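FMN-dependent NADH-azoreductase 1 (Bacillus anthracis, PDB 4M0C) probably uses FMN and NADH to reduce quinones, protecting the cell against electrophilic quinones, and to cleave the azo bond of aromatic azo compounds. Local coordinates at residues K6-N11 against Q90-A95; E32-L37 against E208-L213; I100-H105 against V146-G151. All blocks are in the same frame, centred on the assembly; numbering follows the deposited sequence.

How the interactions relate
All three contacts belong to one flavodoxin-like fold, with strand order 42-48, 5-11, 97-103, 143-150, 181-188 in its parallel sheet. Their centres lie about 17 to 19 Å apart. Interaction 1 sets helix 76-93 against strand 5-11 and closes before interaction 3 opens; strands 5-11 and 97-103 are neighbours, and Val101 N lies 3.0 Å from Ile10 O, probably hydrogen-bonded. Interaction 2 packs helices 22-37 and 195-214 together and encloses interaction 3 along the chain. Its segments alternate in sequence with those of interaction 1, and the two meet where Thr7 OG1 lies 2.5 Å from Tyr34 OH, probably hydrogen-bonded. The sheet thus joins peripheral helix packing to interaction 3, whose strand ends help hold the FMN.

Interaction 1 of 3, residues K6-N11 against Q90-A95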
loop_
_atom_site.group_PDB
_atom_site.type_symbol
_atom_site.label_atom_id
_atom_site.label_comp_id
_atom_site.label_asym_id
_atom_site.label_seq_id
_atom_site.Cartn_x
_atom_site.Cartn_y
_atom_site.Cartn_z
ATOM N N LYS A 6 14.063 10.767 21.261
ATOM C CA LYS A 6 13.545 11.488 20.123
ATOM C C LYS A 6 12.239 10.843 19.710
ATOM O O LYS A 6 12.125 9.605 19.664
ATOM C CB LYS A 6 14.553 11.468 18.966
ATOM C CG LYS A 6 14.148 12.354 17.800
ATOM C CD LYS A 6 14.871 11.981 16.512
ATOM C CE LYS A 6 16.264 12.590 16.420
ATOM N NZ LYS A 6 16.809 12.438 15.029
ATOM N N THR A 7 11.256 11.693 19.444
ATOM C CA THR A 7 9.958 11.281 18.939
ATOM C C THR A 7 9.839 11.655 17.466
ATOM O O THR A 7 10.093 12.807 17.096
ATOM C CB THR A 7 8.840 11.981 19.696
ATOM O OG1 THR A 7 8.893 11.581 21.068
ATOM C CG2 THR A 7 7.478 11.617 19.103
ATOM N N LEU A 8 9.471 10.684 16.629
ATOM C CA LEU A 8 9.302 10.931 15.195
ATOM C C LEU A 8 7.832 10.825 14.824
ATOM O O LEU A 8 7.210 9.789 15.030
ATOM C CB LEU A 8 10.106 9.932 14.356
ATOM C CG LEU A 8 9.926 10.059 12.843
ATOM C CD1 LEU A 8 10.314 11.467 12.351
ATOM C CD2 LEU A 8 10.728 8.990 12.105
ATOM N N ILE A 9 7.283 11.909 14.300
ATOM C CA ILE A 9 5.912 11.915 13.821
ATOM C C ILE A 9 5.908 11.620 12.321
ATOM O O ILE A 9 6.539 12.315 11.528
ATOM C CB ILE A 9 5.236 13.260 14.123
ATOM C CG1 ILE A 9 5.238 13.516 15.653
ATOM C CG2 ILE A 9 3.816 13.274 13.596
ATOM C CD1 ILE A 9 5.059 14.973 16.003
ATOM N N ILE A 10 5.219 10.557 11.940
ATOM C CA ILE A 10 5.147 10.163 10.550
ATOM C C ILE A 10 3.726 10.490 10.088
ATOM O O ILE A 10 2.783 9.724 10.310
ATOM C CB ILE A 10 5.467 8.666 10.395
ATOM C CG1 ILE A 10 6.903 8.376 10.854
ATOM C CG2 ILE A 10 5.227 8.191 8.971
ATOM C CD1 ILE A 10 7.118 6.924 11.313
ATOM N N ASN A 11 3.581 11.650 9.460
ATOM C CA ASN A 11 2.274 12.130 9.048
ATOM C C ASN A 11 1.928 11.633 7.647
ATOM O O ASN A 11 2.425 12.163 6.644
ATOM C CB ASN A 11 2.256 13.668 9.118
ATOM C CG ASN A 11 0.925 14.262 8.708
ATOM O OD1 ASN A 11 -0.028 13.534 8.400
ATOM N ND2 ASN A 11 0.850 15.596 8.696
ATOM N N GLN A 90 17.864 6.629 8.415
ATOM C CA GLN A 90 18.572 7.061 9.614
ATOM C C GLN A 90 17.710 7.918 10.534
ATOM O O GLN A 90 17.811 7.803 11.752
ATOM C CB GLN A 90 19.890 7.761 9.259
ATOM C CG GLN A 90 20.855 6.826 8.523
ATOM C CD GLN A 90 21.076 5.500 9.260
ATOM O OE1 GLN A 90 21.155 5.460 10.496
ATOM N NE2 GLN A 90 21.173 4.410 8.499
ATOM N N GLN A 91 16.868 8.778 9.965
ATOM C CA GLN A 91 15.935 9.543 10.801
ATOM C C GLN A 91 15.031 8.578 11.576
ATOM O O GLN A 91 14.806 8.739 12.778
ATOM C CB GLN A 91 15.075 10.476 9.950
ATOM C CG GLN A 91 14.109 11.324 10.768
ATOM C CD GLN A 91 13.218 12.194 9.893
ATOM O OE1 GLN A 91 12.586 11.701 8.952
ATOM N NE2 GLN A 91 13.178 13.494 10.184
ATOM N N PHE A 92 14.522 7.563 10.880
ATOM C CA PHE A 92 13.669 6.577 11.529
ATOM C C PHE A 92 14.402 5.816 12.658
ATOM O O PHE A 92 13.854 5.637 13.753
ATOM C CB PHE A 92 13.103 5.605 10.498
ATOM C CG PHE A 92 12.265 4.522 11.102
ATOM C CD1 PHE A 92 10.927 4.740 11.381
ATOM C CD2 PHE A 92 12.820 3.289 11.415
ATOM C CE1 PHE A 92 10.157 3.741 11.959
ATOM C CE2 PHE A 92 12.050 2.293 11.993
ATOM C CZ PHE A 92 10.725 2.528 12.270
ATOM N N LYS A 93 15.634 5.377 12.402
ATOM C CA LYS A 93 16.405 4.644 13.409
ATOM C C LYS A 93 16.814 5.525 14.571
ATOM O O LYS A 93 17.117 5.027 15.654
ATOM C CB LYS A 93 17.660 4.010 12.792
ATOM C CG LYS A 93 17.366 2.939 11.774
ATOM C CD LYS A 93 18.661 2.321 11.227
ATOM C CE LYS A 93 19.480 1.667 12.325
ATOM N NZ LYS A 93 20.673 0.997 11.719
ATOM N N SER A 94 16.829 6.837 14.355
ATOM C CA SER A 94 17.250 7.776 15.396
ATOM C C SER A 94 16.161 7.986 16.459
ATOM O O SER A 94 16.426 8.544 17.523
ATOM C CB SER A 94 17.630 9.135 14.774
ATOM O OG SER A 94 16.464 9.886 14.430
ATOM N N ALA A 95 14.928 7.566 16.176
ATOM C CA ALA A 95 13.838 7.810 17.122
ATOM C C ALA A 95 13.493 6.578 17.958
ATOM O O ALA A 95 13.626 5.442 17.486
ATOM C CB ALA A 95 12.586 8.313 16.386
#
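Lys6 reaches across to Ser94 with its ammonium group, NZ lying 2.6 Å from OG as the donor of a hydrogen bond. The hydroxyl passes the chain of bonds on: Ser94 OG donates to Gln91 O, also at 2.6 Å, with the donor tilted 24° from the carbonyl plane. One oxygen therefore accepts from the lysine and donates to the backbone carbonyl of Gln91 in helix 76-93. The bend of the lysine chain at chi3 (-82°) brings NZ up to this hydroxyl, and CD and CE run alongside OG on the way. Both residues are partly exposed, so this is the polar, solvent-facing side of the contact, held by directed bonds and not by close apolar packing. Glu45 adds charge there, through a salt bridge to Lys6 and a hydrogen bond from Gln91 NE2.

The arrangement is part of a flavodoxin-like alpha/beta sandwich: helix 76-93 covers one face of the parallel sheet, then the chain turns at Ala95 to enter strand 97-103, the neighbour of strand 5-11. Ala95 accordingly comes close to the strand, its CA 4.8 Å from that of Lys6.

The packed side is built round Leu8, which is buried and points toward the helix. Its CB meets Ala95 CB at 3.6 Å. The two methyl groups of Leu8 meet different partners. CD1 touches the side-chain amide of Gln91, approaching CD to 3.9 Å, and the two side chains cross at about a right angle. CD2 instead settles against Phe92 CA at 3.8 Å and comes obliquely to the phenyl ring. Further along the strand, Ile10 CD1 stands at the ring's edge, near its plane, 4.4 Å from Phe92 CD1. Tyr116 of helix 111-120 touches Leu8, Ile10 and Phe92, extending this apolar cluster.

Interaction 2 of 3, residues E32-L37 against E208-L213; sequences ESYKEL and EAASRL. With ZN (zinc ion), chain D.
Glu32 OE2 binds the zinc ion at 2.2 Å, while OE1 of the same carboxylate stays 3.2 Å from the metal, so coordination is through one oxygen. His29 ND1, one turn earlier on helix 22-37, also binds it. Across the helix pair the contact is mainly van der Waals packing, with no hydrogen bond between the segments. Ala210 points its methyl group at the neighbouring backbone, CB lying 3.6 Å from Tyr34 N and 3.7 Å from Ser33 CB. The small residue matches the close spacing: the axes approach to 8.4 Å. Tyr34 has CG anti to its own N (chi1 -168°), which brings the ring up against Leu213 of the other helix. There CE1 meets Leu213 CB at 3.9 Å, the two side chains crossing at about a right angle, and Ala210 O lies at the ring's edge, in plane. The tyrosine hydroxyl is hydrogen-bonded to Thr7 of strand 5-11. Nearer the surface, Leu37 CD1 lies against Ser211, 3.7 Å from OG. With N-to-C directions 27° apart, the segments pack as near-parallel neighbours, as expected of helices covering the same face of a flavodoxin-like sheet.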
loop_
_atom_site.group_PDB
_atom_site.type_symbol
_atom_site.label_atom_id
_atom_site.label_comp_id
_atom_site.label_asym_id
_atom_site.label_seq_id
_atom_site.Cartn_x
_atom_site.Cartn_y
_atom_site.Cartn_z
ATOM N N GLU A 32 -0.514 18.520 21.483
ATOM C CA GLU A 32 -0.721 19.492 22.556
ATOM C C GLU A 32 -0.410 18.888 23.926
ATOM O O GLU A 32 0.373 19.446 24.690
ATOM C CB GLU A 32 -2.173 19.974 22.587
ATOM C CG GLU A 32 -2.649 20.799 21.412
ATOM C CD GLU A 32 -4.155 21.056 21.485
ATOM O OE1 GLU A 32 -4.669 21.892 20.710
ATOM O OE2 GLU A 32 -4.823 20.413 22.324
ATOM N N SER A 33 -1.059 17.767 24.237
ATOM C CA SER A 33 -0.876 17.095 25.526
ATOM C C SER A 33 0.555 16.583 25.703
ATOM O O SER A 33 1.142 16.743 26.767
ATOM C CB SER A 33 -1.848 15.918 25.660
ATOM O OG SER A 33 -3.169 16.282 25.295
ATOM N N TYR A 34 1.104 15.965 24.659
ATOM C CA TYR A 34 2.460 15.408 24.693
ATOM C C TYR A 34 3.528 16.453 25.012
ATOM O O TYR A 34 4.367 16.229 25.877
ATOM C CB TYR A 34 2.772 14.721 23.364
ATOM C CG TYR A 34 4.025 13.850 23.342
ATOM C CD1 TYR A 34 4.154 12.741 24.176
ATOM C CD2 TYR A 34 5.058 14.116 22.443
ATOM C CE1 TYR A 34 5.307 11.937 24.131
ATOM C CE2 TYR A 34 6.202 13.316 22.386
ATOM C CZ TYR A 34 6.320 12.233 23.225
ATOM O OH TYR A 34 7.463 11.458 23.149
ATOM N N LYS A 35 3.487 17.599 24.342
ATOM C CA LYS A 35 4.479 18.641 24.601
ATOM C C LYS A 35 4.363 19.270 25.988
ATOM O O LYS A 35 5.342 19.807 26.506
ATOM C CB LYS A 35 4.462 19.711 23.508
ATOM C CG LYS A 35 4.820 19.137 22.148
ATOM C CD LYS A 35 5.354 20.191 21.198
ATOM C CE LYS A 35 4.255 20.846 20.393
ATOM N NZ LYS A 35 4.798 21.284 19.067
ATOM N N GLU A 36 3.180 19.201 26.593
ATOM C CA GLU A 36 3.009 19.708 27.957
ATOM C C GLU A 36 3.768 18.820 28.935
ATOM O O GLU A 36 4.147 19.259 30.015
ATOM C CB GLU A 36 1.526 19.744 28.363
ATOM C CG GLU A 36 0.633 20.700 27.561
ATOM C CD GLU A 36 -0.836 20.660 28.003
ATOM O OE1 GLU A 36 -1.184 19.851 28.893
ATOM O OE2 GLU A 36 -1.645 21.443 27.457
ATOM N N LEU A 37 4.003 17.574 28.535
ATOM C CA LEU A 37 4.428 16.524 29.461
ATOM C C LEU A 37 5.878 16.027 29.300
ATOM O O LEU A 37 6.462 15.533 30.262
ATOM C CB LEU A 37 3.465 15.332 29.360
ATOM C CG LEU A 37 2.010 15.534 29.793
ATOM C CD1 LEU A 37 1.183 14.279 29.496
ATOM C CD2 LEU A 37 1.932 15.889 31.272
ATOM N N GLU A 208 -4.534 9.966 26.907
ATOM C CA GLU A 208 -3.991 8.878 27.723
ATOM C C GLU A 208 -2.667 8.431 27.123
ATOM O O GLU A 208 -1.702 8.191 27.837
ATOM C CB GLU A 208 -4.974 7.699 27.807
ATOM C CG GLU A 208 -6.345 8.065 28.401
ATOM C CD GLU A 208 -7.282 6.868 28.529
ATOM O OE1 GLU A 208 -8.471 7.079 28.858
ATOM O OE2 GLU A 208 -6.834 5.718 28.307
ATOM N N ALA A 209 -2.626 8.335 25.801
ATOM C CA ALA A 209 -1.410 7.930 25.104
ATOM C C ALA A 209 -0.277 8.925 25.371
ATOM O O ALA A 209 0.842 8.528 25.691
ATOM C CB ALA A 209 -1.684 7.806 23.629
ATOM N N ALA A 210 -0.567 10.221 25.258
ATOM C CA ALA A 210 0.433 11.246 25.565
ATOM C C ALA A 210 1.027 11.051 26.958
ATOM O O ALA A 210 2.249 11.015 27.113
ATOM C CB ALA A 210 -0.153 12.648 25.417
ATOM N N SER A 211 0.158 10.923 27.962
ATOM C CA SER A 211 0.582 10.606 29.320
ATOM C C SER A 211 1.444 9.356 29.397
ATOM O O SER A 211 2.460 9.339 30.099
ATOM C CB SER A 211 -0.627 10.413 30.235
ATOM O OG SER A 211 -1.109 11.651 30.671
ATOM N N ARG A 212 1.027 8.296 28.716
ATOM C CA ARG A 212 1.787 7.051 28.788
ATOM C C ARG A 212 3.150 7.244 28.152
ATOM O O ARG A 212 4.168 6.913 28.750
ATOM C CB ARG A 212 1.034 5.898 28.109
ATOM C CG ARG A 212 1.795 4.569 28.144
ATOM C CD ARG A 212 1.006 3.405 27.551
ATOM N NE ARG A 212 0.547 3.635 26.181
ATOM C CZ ARG A 212 1.244 3.322 25.093
ATOM N NH1 ARG A 212 0.738 3.559 23.895
ATOM N NH2 ARG A 212 2.461 2.790 25.205
ATOM N N LEU A 213 3.160 7.807 26.948
ATOM C CA LEU A 213 4.395 7.957 26.180
ATOM C C LEU A 213 5.396 8.944 26.788
ATOM O O LEU A 213 6.600 8.809 26.575
ATOM C CB LEU A 213 4.083 8.320 24.730
ATOM C CG LEU A 213 3.340 7.205 23.989
ATOM C CD1 LEU A 213 2.864 7.671 22.614
ATOM C CD2 LEU A 213 4.231 5.960 23.888
HETATM ZN ZN ZN D . -6.932 19.931 21.781
#

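Interaction 3 of 3, residues I100-H105 against V146-G151. With FMN (flavin mononucleotide), chain C.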
loop_
_atom_site.group_PDB
_atom_site.type_symbol
_atom_site.label_atom_id
_atom_site.label_comp_id
_atom_site.label_asym_id
_atom_site.label_seq_id
_atom_site.Cartn_x
_atom_site.Cartn_y
_atom_site.Cartn_z
ATOM N N ILE A 100 2.312 7.564 13.985
ATOM C CA ILE A 100 1.833 7.530 12.605
ATOM C C ILE A 100 0.384 8.030 12.531
ATOM O O ILE A 100 -0.493 7.565 13.278
ATOM C CB ILE A 100 1.940 6.099 12.008
ATOM C CG1 ILE A 100 3.404 5.640 11.989
ATOM C CG2 ILE A 100 1.357 6.051 10.594
ATOM C CD1 ILE A 100 3.591 4.203 11.483
ATOM N N VAL A 101 0.139 8.989 11.638
ATOM C CA VAL A 101 -1.183 9.569 11.466
ATOM C C VAL A 101 -1.668 9.232 10.063
ATOM O O VAL A 101 -0.973 9.498 9.083
ATOM C CB VAL A 101 -1.157 11.104 11.628
ATOM C CG1 VAL A 101 -2.592 11.667 11.580
ATOM C CG2 VAL A 101 -0.485 11.500 12.953
ATOM N N LEU A 102 -2.851 8.635 9.952
ATOM C CA LEU A 102 -3.379 8.302 8.631
ATOM C C LEU A 102 -4.900 8.306 8.598
ATOM O O LEU A 102 -5.551 7.983 9.592
ATOM C CB LEU A 102 -2.864 6.935 8.169
ATOM C CG LEU A 102 -3.433 5.675 8.836
ATOM C CD1 LEU A 102 -3.198 4.450 7.964
ATOM C CD2 LEU A 102 -2.787 5.452 10.185
ATOM N N PRO A 103 -5.472 8.679 7.446
ATOM C CA PRO A 103 -6.889 8.411 7.185
ATOM C C PRO A 103 -6.980 6.996 6.617
ATOM O O PRO A 103 -5.997 6.507 6.054
ATOM C CB PRO A 103 -7.232 9.432 6.099
ATOM C CG PRO A 103 -5.951 9.571 5.321
ATOM C CD PRO A 103 -4.813 9.359 6.311
ATOM N N LEU A 104 -8.111 6.322 6.770
ATOM C CA LEU A 104 -8.221 5.012 6.147
ATOM C C LEU A 104 -8.879 5.195 4.801
ATOM O O LEU A 104 -10.057 5.563 4.718
ATOM C CB LEU A 104 -9.020 4.022 7.007
ATOM C CG LEU A 104 -9.109 2.625 6.358
ATOM C CD1 LEU A 104 -7.710 2.027 6.084
ATOM C CD2 LEU A 104 -9.949 1.669 7.200
ATOM N N HIS A 105 -8.112 4.950 3.742
ATOM C CA HIS A 105 -8.637 5.018 2.387
ATOM C C HIS A 105 -8.529 3.633 1.730
ATOM O O HIS A 105 -7.424 3.147 1.487
ATOM C CB HIS A 105 -7.846 6.035 1.560
ATOM C CG HIS A 105 -8.051 7.459 1.983
ATOM N ND1 HIS A 105 -7.153 8.459 1.671
ATOM C CD2 HIS A 105 -9.063 8.059 2.662
ATOM C CE1 HIS A 105 -7.592 9.607 2.160
ATOM N NE2 HIS A 105 -8.750 9.396 2.758
ATOM N N VAL A 146 -0.350 4.632 16.622
ATOM C CA VAL A 146 -0.960 4.881 15.319
ATOM C C VAL A 146 -2.290 5.618 15.541
ATOM O O VAL A 146 -3.107 5.199 16.362
ATOM C CB VAL A 146 -1.174 3.564 14.537
ATOM C CG1 VAL A 146 -1.988 3.819 13.261
ATOM C CG2 VAL A 146 0.191 2.897 14.206
ATOM N N ILE A 147 -2.485 6.736 14.849
ATOM C CA ILE A 147 -3.762 7.450 14.900
ATOM C C ILE A 147 -4.427 7.323 13.533
ATOM O O ILE A 147 -3.917 7.842 12.533
ATOM C CB ILE A 147 -3.573 8.931 15.230
ATOM C CG1 ILE A 147 -2.986 9.081 16.643
ATOM C CG2 ILE A 147 -4.923 9.713 15.101
ATOM C CD1 ILE A 147 -2.558 10.527 16.961
ATOM N N GLN A 148 -5.550 6.610 13.491
ATOM C CA GLN A 148 -6.232 6.321 12.229
ATOM C C GLN A 148 -7.691 6.734 12.306
ATOM O O GLN A 148 -8.414 6.296 13.203
ATOM C CB GLN A 148 -6.167 4.818 11.933
ATOM C CG GLN A 148 -6.995 4.376 10.713
ATOM C CD GLN A 148 -7.059 2.858 10.579
ATOM O OE1 GLN A 148 -6.157 2.244 10.016
ATOM N NE2 GLN A 148 -8.128 2.251 11.100
ATOM N N ALA A 149 -8.132 7.562 11.360
ATOM C CA ALA A 149 -9.544 7.900 11.259
ATOM C C ALA A 149 -10.146 7.033 10.162
ATOM O O ALA A 149 -9.491 6.755 9.156
ATOM C CB ALA A 149 -9.733 9.371 10.936
ATOM N N SER A 150 -11.391 6.607 10.357
ATOM C CA SER A 150 -12.057 5.738 9.389
ATOM C C SER A 150 -13.562 6.004 9.374
ATOM O O SER A 150 -14.138 6.384 10.392
ATOM C CB SER A 150 -11.776 4.272 9.735
ATOM O OG SER A 150 -12.398 3.912 10.965
ATOM N N GLY A 151 -14.196 5.819 8.222
ATOM C CA GLY A 151 -15.634 5.995 8.123
ATOM C C GLY A 151 -16.368 4.878 8.846
ATOM O O GLY A 151 -17.388 5.109 9.510
HETATM N N1 FMN C . -13.519 4.573 5.534
HETATM C C2 FMN C . -13.453 3.251 5.931
HETATM O O2 FMN C . -13.889 2.935 7.046
HETATM N N3 FMN C . -12.900 2.289 5.086
HETATM C C4 FMN C . -12.409 2.657 3.845
HETATM O O4 FMN C . -11.909 1.810 3.098
HETATM C C4A FMN C . -12.483 3.992 3.442
HETATM N N5 FMN C . -12.015 4.389 2.200
HETATM C C5A FMN C . -12.086 5.722 1.823
HETATM C C6 FMN C . -11.599 6.123 0.580
HETATM C C7 FMN C . -11.668 7.461 0.201
HETATM C C7M FMN C . -11.136 7.864 -1.148
HETATM C C8 FMN C . -12.217 8.413 1.057
HETATM C C8M FMN C . -12.292 9.856 0.636
HETATM C C9 FMN C . -12.710 8.015 2.298
HETATM C C9A FMN C . -12.636 6.669 2.687
HETATM N N10 FMN C . -13.118 6.262 3.921
HETATM C C10 FMN C . -13.041 4.942 4.295
HETATM C "C1'" FMN C . -13.711 7.248 4.890
HETATM C "C2'" FMN C . -12.579 7.931 5.665
HETATM O "O2'" FMN C . -11.752 6.989 6.335
HETATM C "C3'" FMN C . -13.189 8.874 6.684
HETATM O "O3'" FMN C . -13.794 9.940 5.981
HETATM C "C4'" FMN C . -12.129 9.414 7.628
HETATM O "O4'" FMN C . -12.754 10.242 8.590
HETATM C "C5'" FMN C . -11.087 10.247 6.889
HETATM O "O5'" FMN C . -10.134 10.698 7.829
HETATM P P FMN C . -9.685 12.242 7.860
HETATM O O1P FMN C . -10.892 13.028 8.295
HETATM O O2P FMN C . -8.548 12.421 8.853
HETATM O O3P FMN C . -9.268 12.662 6.470
#
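Ile100 and Val146 are neighbours in a parallel pairing; within 100-105 and 146-151 four backbone hydrogen bonds join the nearly parallel segments. Ile147 N gives the shortest, 2.7 Å to Ile100 O, with an N-H...O angle of 175°. Leu102 N then donates to Ile147 O, Ala149 N to Leu102 O, and Leu104 N to Ala149 O at 2.8 Å, the last more bent at 139°. CA-H...O contacts supplement them, Gln148 CA lying 3.2 Å from Leu102 O.

Apolar packing is concentrated on the sheet face carrying Ile100, Leu102, Val146 and Gln148. Leu102 holds CG between its backbone N and carbonyl carbon (chi1 73°), and CD2 leans across the neighbouring strand to meet Val146 CG1 at 3.6 Å.

Polar contacts with FMN occupy the strand ends. The ribityl O2' donates to Leu104 O at 2.7 Å, and Gly151 N donates to flavin N1 at 3.0 Å.

Van der Waals contacts with FMN follow. Pro103 and Ala149 lie by the phosphate end through their CB atoms, on the sheet face covered by helix 22-37, where Ala149 touches Ser23, a predicted FMN-binding residue. The His105 ring has Pro103 CG over one face and flavin C7M over the opposite one, each offset toward the rim.

The Gly151 hydrogen bond probably stabilises negative charge at N1 when the flavin is reduced, so this backbone may help tune the cofactor for electron transfer.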